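Local atomic coordinates of NS3-like protein (Alongshan virus, PDB entry 6M40), a protein that probably hydrolyses nucleoside triphosphates such as ATP to drive RNA unwinding, as the helicase domain of an NS3-like flavivirus protein. Residues A[272-284]-A[402-414]. Sequence-based numbering, arbitrary orientation.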
loop_
_atom_site.group_PDB
_atom_site.type_symbol
_atom_site.label_atom_id
_atom_site.label_comp_id
_atom_site.label_asym_id
_atom_site.label_seq_id
_atom_site.Cartn_x
_atom_site.Cartn_y
_atom_site.Cartn_z
ATOM N N TYR A 272 -11.503 5.803 -1.886
ATOM C CA TYR A 272 -11.603 6.490 -3.173
ATOM C C TYR A 272 -10.681 5.775 -4.162
ATOM O O TYR A 272 -9.572 6.223 -4.454
ATOM C CB TYR A 272 -11.251 7.989 -3.027
ATOM C CG TYR A 272 -11.387 8.799 -4.300
ATOM C CD1 TYR A 272 -12.636 9.044 -4.864
ATOM C CD2 TYR A 272 -10.267 9.332 -4.927
ATOM C CE1 TYR A 272 -12.765 9.780 -6.019
ATOM C CE2 TYR A 272 -10.387 10.079 -6.090
ATOM C CZ TYR A 272 -11.637 10.301 -6.630
ATOM O OH TYR A 272 -11.766 11.041 -7.786
ATOM N N HIS A 273 -11.158 4.646 -4.682
ATOM C CA HIS A 273 -10.480 3.994 -5.782
ATOM C C HIS A 273 -10.673 4.784 -7.071
ATOM O O HIS A 273 -11.605 5.580 -7.217
ATOM C CB HIS A 273 -11.026 2.587 -6.037
ATOM C CG HIS A 273 -10.815 1.621 -4.917
ATOM N ND1 HIS A 273 -11.760 1.399 -3.937
ATOM C CD2 HIS A 273 -9.786 0.784 -4.643
ATOM C CE1 HIS A 273 -11.314 0.480 -3.096
ATOM N NE2 HIS A 273 -10.117 0.094 -3.500
ATOM N N TYR A 274 -9.778 4.538 -8.020
ATOM C CA TYR A 274 -10.074 4.689 -9.437
ATOM C C TYR A 274 -10.352 3.297 -10.000
ATOM O O TYR A 274 -9.696 2.322 -9.619
ATOM C CB TYR A 274 -8.927 5.368 -10.181
ATOM C CG TYR A 274 -8.921 6.885 -10.039
ATOM C CD1 TYR A 274 -9.802 7.666 -10.775
ATOM C CD2 TYR A 274 -8.040 7.533 -9.170
ATOM C CE1 TYR A 274 -9.807 9.053 -10.656
ATOM C CE2 TYR A 274 -8.040 8.910 -9.048
ATOM C CZ TYR A 274 -8.927 9.665 -9.793
ATOM O OH TYR A 274 -8.938 11.037 -9.682
ATOM N N LEU A 275 -11.352 3.202 -10.879
ATOM C CA LEU A 275 -11.838 1.923 -11.389
ATOM C C LEU A 275 -11.874 1.955 -12.911
ATOM O O LEU A 275 -12.098 3.007 -13.515
ATOM C CB LEU A 275 -13.253 1.587 -10.842
ATOM C CG LEU A 275 -13.352 1.444 -9.324
ATOM C CD1 LEU A 275 -14.782 1.291 -8.798
ATOM C CD2 LEU A 275 -12.510 0.249 -8.881
ATOM N N VAL A 276 -11.666 0.794 -13.530
ATOM C CA VAL A 276 -11.693 0.682 -14.989
ATOM C C VAL A 276 -13.139 0.539 -15.450
ATOM O O VAL A 276 -13.867 -0.341 -14.974
ATOM C CB VAL A 276 -10.846 -0.511 -15.460
ATOM C CG1 VAL A 276 -10.817 -0.553 -16.981
ATOM C CG2 VAL A 276 -9.442 -0.449 -14.894
ATOM N N THR A 277 -13.548 1.376 -16.409
ATOM C CA THR A 277 -14.955 1.493 -16.773
ATOM C C THR A 277 -15.259 1.117 -18.222
ATOM O O THR A 277 -16.397 1.280 -18.653
ATOM C CB THR A 277 -15.453 2.924 -16.522
ATOM O OG1 THR A 277 -14.926 3.790 -17.530
ATOM C CG2 THR A 277 -15.006 3.411 -15.166
ATOM N N ALA A 278 -14.269 0.659 -18.987
ATOM C CA ALA A 278 -14.446 0.219 -20.373
ATOM C C ALA A 278 -14.295 1.359 -21.376
ATOM O O ALA A 278 -14.091 1.106 -22.563
ATOM C CB ALA A 278 -15.798 -0.475 -20.577
ATOM N N VAL A 279 -14.436 2.604 -20.929
ATOM C CA VAL A 279 -14.022 3.761 -21.710
ATOM C C VAL A 279 -12.748 4.376 -21.172
ATOM O O VAL A 279 -12.231 5.326 -21.771
ATOM C CB VAL A 279 -15.129 4.830 -21.772
ATOM C CG1 VAL A 279 -15.122 5.520 -23.143
ATOM C CG2 VAL A 279 -16.479 4.235 -21.460
ATOM N N GLY A 280 -12.225 3.870 -20.071
ATOM C CA GLY A 280 -11.106 4.482 -19.389
ATOM C C GLY A 280 -11.188 4.198 -17.898
ATOM O O GLY A 280 -11.465 3.049 -17.493
ATOM N N THR A 281 -10.952 5.217 -17.081
ATOM C CA THR A 281 -11.087 5.097 -15.637
ATOM C C THR A 281 -11.957 6.223 -15.099
ATOM O O THR A 281 -12.039 7.308 -15.689
ATOM C CB THR A 281 -9.738 5.144 -14.899
ATOM O OG1 THR A 281 -9.193 6.470 -14.960
ATOM C CG2 THR A 281 -8.744 4.154 -15.468
ATOM N N LYS A 282 -12.588 5.956 -13.961
ATOM C CA LYS A 282 -13.364 6.947 -13.230
ATOM C C LYS A 282 -13.089 6.786 -11.741
ATOM O O LYS A 282 -12.792 5.687 -11.266
ATOM C CB LYS A 282 -14.872 6.813 -13.517
ATOM C CG LYS A 282 -15.245 7.034 -14.977
ATOM C CD LYS A 282 -16.739 7.293 -15.162
ATOM C CE LYS A 282 -17.237 6.832 -16.535
ATOM N NZ LYS A 282 -18.645 6.349 -16.464
ATOM N N GLY A 283 -13.174 7.899 -11.010
ATOM C CA GLY A 283 -13.029 7.887 -9.561
ATOM C C GLY A 283 -14.331 7.647 -8.821
ATOM O O GLY A 283 -15.293 8.403 -8.987
ATOM N N VAL A 284 -14.370 6.609 -7.985
ATOM C CA VAL A 284 -15.586 6.238 -7.271
ATOM C C VAL A 284 -15.257 5.901 -5.820
ATOM O O VAL A 284 -14.135 5.499 -5.495
ATOM C CB VAL A 284 -16.302 5.033 -7.923
ATOM C CG1 VAL A 284 -17.801 5.272 -7.983
ATOM C CG2 VAL A 284 -15.744 4.756 -9.306
ATOM N N ARG A 402 -4.287 10.189 -29.296
ATOM C CA ARG A 402 -4.787 8.942 -29.862
ATOM C C ARG A 402 -5.305 8.012 -28.776
ATOM O O ARG A 402 -6.328 7.346 -28.955
ATOM C CB ARG A 402 -3.688 8.253 -30.669
ATOM C CG ARG A 402 -3.600 8.777 -32.069
ATOM C CD ARG A 402 -2.329 8.352 -32.766
ATOM N NE ARG A 402 -2.020 9.306 -33.824
ATOM C CZ ARG A 402 -0.878 9.336 -34.494
ATOM N NH1 ARG A 402 0.080 8.460 -34.225
ATOM N NH2 ARG A 402 -0.693 10.251 -35.436
HETATM N N MSE A 403 -4.612 7.950 -27.647
HETATM C CA MSE A 403 -4.990 7.025 -26.594
HETATM C C MSE A 403 -6.320 7.412 -25.963
HETATM O O MSE A 403 -7.052 6.555 -25.468
HETATM C CB MSE A 403 -3.915 6.963 -25.520
HETATM C CG MSE A 403 -2.675 6.195 -25.924
HETATM SE SE MSE A 403 -1.414 6.153 -24.441
HETATM C CE MSE A 403 -2.613 5.347 -23.096
ATOM N N ARG A 404 -6.626 8.711 -25.965
ATOM C CA ARG A 404 -7.906 9.155 -25.424
ATOM C C ARG A 404 -9.071 8.746 -26.315
ATOM O O ARG A 404 -10.219 8.756 -25.854
ATOM C CB ARG A 404 -7.893 10.671 -25.218
ATOM C CG ARG A 404 -8.239 11.090 -23.795
ATOM C CD ARG A 404 -8.203 12.599 -23.612
ATOM N NE ARG A 404 -6.873 13.155 -23.846
ATOM C CZ ARG A 404 -6.482 13.711 -24.990
ATOM N NH1 ARG A 404 -7.318 13.793 -26.017
ATOM N NH2 ARG A 404 -5.252 14.188 -25.108
ATOM N N SER A 405 -8.800 8.373 -27.569
ATOM C CA SER A 405 -9.855 7.850 -28.426
ATOM C C SER A 405 -10.472 6.582 -27.849
ATOM O O SER A 405 -11.629 6.275 -28.152
ATOM C CB SER A 405 -9.318 7.554 -29.830
ATOM O OG SER A 405 -8.893 8.723 -30.503
ATOM N N TYR A 406 -9.720 5.815 -27.052
ATOM C CA TYR A 406 -10.258 4.554 -26.546
ATOM C C TYR A 406 -10.110 4.380 -25.040
ATOM O O TYR A 406 -11.001 3.808 -24.411
ATOM C CB TYR A 406 -9.624 3.334 -27.261
ATOM C CG TYR A 406 -8.135 3.419 -27.543
ATOM C CD1 TYR A 406 -7.659 4.188 -28.592
ATOM C CD2 TYR A 406 -7.215 2.705 -26.781
ATOM C CE1 TYR A 406 -6.321 4.271 -28.865
ATOM C CE2 TYR A 406 -5.858 2.781 -27.052
ATOM C CZ TYR A 406 -5.421 3.566 -28.098
ATOM O OH TYR A 406 -4.084 3.665 -28.396
ATOM N N PHE A 407 -9.013 4.837 -24.439
ATOM C CA PHE A 407 -8.842 4.746 -22.992
ATOM C C PHE A 407 -8.654 6.139 -22.418
ATOM O O PHE A 407 -7.619 6.776 -22.644
ATOM C CB PHE A 407 -7.662 3.859 -22.618
ATOM C CG PHE A 407 -7.707 3.365 -21.205
ATOM C CD1 PHE A 407 -8.562 2.337 -20.856
ATOM C CD2 PHE A 407 -6.895 3.919 -20.228
ATOM C CE1 PHE A 407 -8.612 1.868 -19.561
ATOM C CE2 PHE A 407 -6.932 3.449 -18.930
ATOM C CZ PHE A 407 -7.794 2.421 -18.595
ATOM N N ASN A 408 -9.641 6.592 -21.656
ATOM C CA ASN A 408 -9.620 7.912 -21.040
ATOM C C ASN A 408 -9.264 7.728 -19.568
ATOM O O ASN A 408 -10.131 7.519 -18.722
ATOM C CB ASN A 408 -10.964 8.595 -21.228
ATOM C CG ASN A 408 -10.949 10.030 -20.782
ATOM O OD1 ASN A 408 -9.891 10.634 -20.631
ATOM N ND2 ASN A 408 -12.128 10.593 -20.577
ATOM N N ASP A 409 -7.970 7.806 -19.268
ATOM C CA ASP A 409 -7.517 7.734 -17.888
ATOM C C ASP A 409 -7.887 9.027 -17.180
ATOM O O ASP A 409 -7.416 10.107 -17.553
ATOM C CB ASP A 409 -6.011 7.501 -17.823
ATOM C CG ASP A 409 -5.598 6.739 -16.587
ATOM O OD1 ASP A 409 -6.345 6.786 -15.584
ATOM O OD2 ASP A 409 -4.535 6.081 -16.623
ATOM N N ALA A 410 -8.735 8.921 -16.160
ATOM C CA ALA A 410 -9.171 10.093 -15.406
ATOM C C ALA A 410 -8.175 10.506 -14.343
ATOM O O ALA A 410 -8.451 11.440 -13.563
ATOM C CB ALA A 410 -10.538 9.826 -14.779
ATOM N N ARG A 411 -7.026 9.838 -14.314
ATOM C CA ARG A 411 -5.907 10.223 -13.442
ATOM C C ARG A 411 -4.929 11.190 -14.112
ATOM O O ARG A 411 -3.997 11.692 -13.433
ATOM C CB ARG A 411 -5.156 8.988 -12.987
ATOM C CG ARG A 411 -6.001 8.099 -12.097
ATOM C CD ARG A 411 -5.291 6.845 -11.731
ATOM N NE ARG A 411 -5.116 6.042 -12.950
ATOM C CZ ARG A 411 -4.064 5.262 -13.216
ATOM N NH1 ARG A 411 -3.055 5.165 -12.341
ATOM N NH2 ARG A 411 -3.987 4.568 -14.360
ATOM N N TRP A 412 -5.185 11.494 -15.394
ATOM C CA TRP A 412 -4.435 12.527 -16.105
ATOM C C TRP A 412 -4.924 13.949 -15.769
ATOM O O TRP A 412 -4.472 14.954 -16.376
ATOM C CB TRP A 412 -4.502 12.279 -17.614
ATOM C CG TRP A 412 -3.759 11.032 -18.066
ATOM C CD1 TRP A 412 -3.001 10.186 -17.292
ATOM C CD2 TRP A 412 -3.708 10.497 -19.404
ATOM N NE1 TRP A 412 -2.482 9.171 -18.071
ATOM C CE2 TRP A 412 -2.902 9.338 -19.364
ATOM C CE3 TRP A 412 -4.264 10.887 -20.630
ATOM C CZ2 TRP A 412 -2.644 8.568 -20.496
ATOM C CZ3 TRP A 412 -4.008 10.123 -21.750
ATOM C CH2 TRP A 412 -3.206 8.974 -21.675
ATOM N N GLU A 413 -5.862 14.053 -14.820
ATOM C CA GLU A 413 -6.336 15.323 -14.279
ATOM C C GLU A 413 -5.997 15.443 -12.799
ATOM O O GLU A 413 -5.226 16.330 -12.408
ATOM C CB GLU A 413 -7.853 15.466 -14.489
ATOM C CG GLU A 413 -8.340 15.044 -15.875
ATOM C CD GLU A 413 -9.771 14.523 -15.873
ATOM O OE1 GLU A 413 -10.289 14.169 -14.791
ATOM O OE2 GLU A 413 -10.379 14.459 -16.961
ATOM N N ARG A 414 -6.532 14.553 -11.970
ATOM C CA ARG A 414 -6.327 14.584 -10.531
ATOM C C ARG A 414 -6.027 13.184 -10.004
ATOM O O ARG A 414 -4.876 12.739 -10.030
ATOM C CB ARG A 414 -7.561 15.167 -9.838
ATOM C CG ARG A 414 -7.813 16.611 -10.231
ATOM C CD ARG A 414 -9.206 17.113 -9.890
ATOM N NE ARG A 414 -9.409 18.447 -10.453
ATOM C CZ ARG A 414 -10.524 19.160 -10.332
ATOM N NH1 ARG A 414 -11.562 18.676 -9.660
ATOM N NH2 ARG A 414 -10.599 20.363 -10.886
#
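Thr281 and Asn408 tie the beta hairpin of strands 264-276 and 281-287, which leaves the sheet of the second RecA-like domain, to the C-terminal helical region just after helix 393-404; in NS3 helicases such a hairpin reaches toward the third domain. Asn408 N donates to Val279 O (2.9 Å, on a lone pair), and Asn408 O accepts from Thr281 N, which sits above its carbonyl plane. These two bonds flank Gly280 and define a single beta bridge. Gly280 CA also approaches Asn408 O and lies over one face of the Phe407 ring, 3.8 Å from the ring centroid, a CH-pi contact; Val276 CG1 reaches the edge of that ring.

Beyond the bridge, Thr281 OG1 takes the N-H of Ala410 (2.8 Å, 157° at the hydrogen). With chi1 at 71°, OG1 lies between the backbone N and the carbonyl carbon while CG2 turns to Phe407 CZ, at 3.7 Å. Arg411 CG sits almost centrally over a face of Tyr274, 3.6 Å from the ring centroid and 13° off the normal.

Its own segment positions the arginine: NE donates to Asp409 OD1 on the syn side (3.0 Å), and NH2 is shared between salt bridges to Asp409 OD2 and Glu332 OE2. The Asp409 carboxylate, buried but held by Arg411 and by Thr378 OG1, probably stays ionised, and the ion pair would favour keeping the aliphatic part of Arg411 against Tyr274.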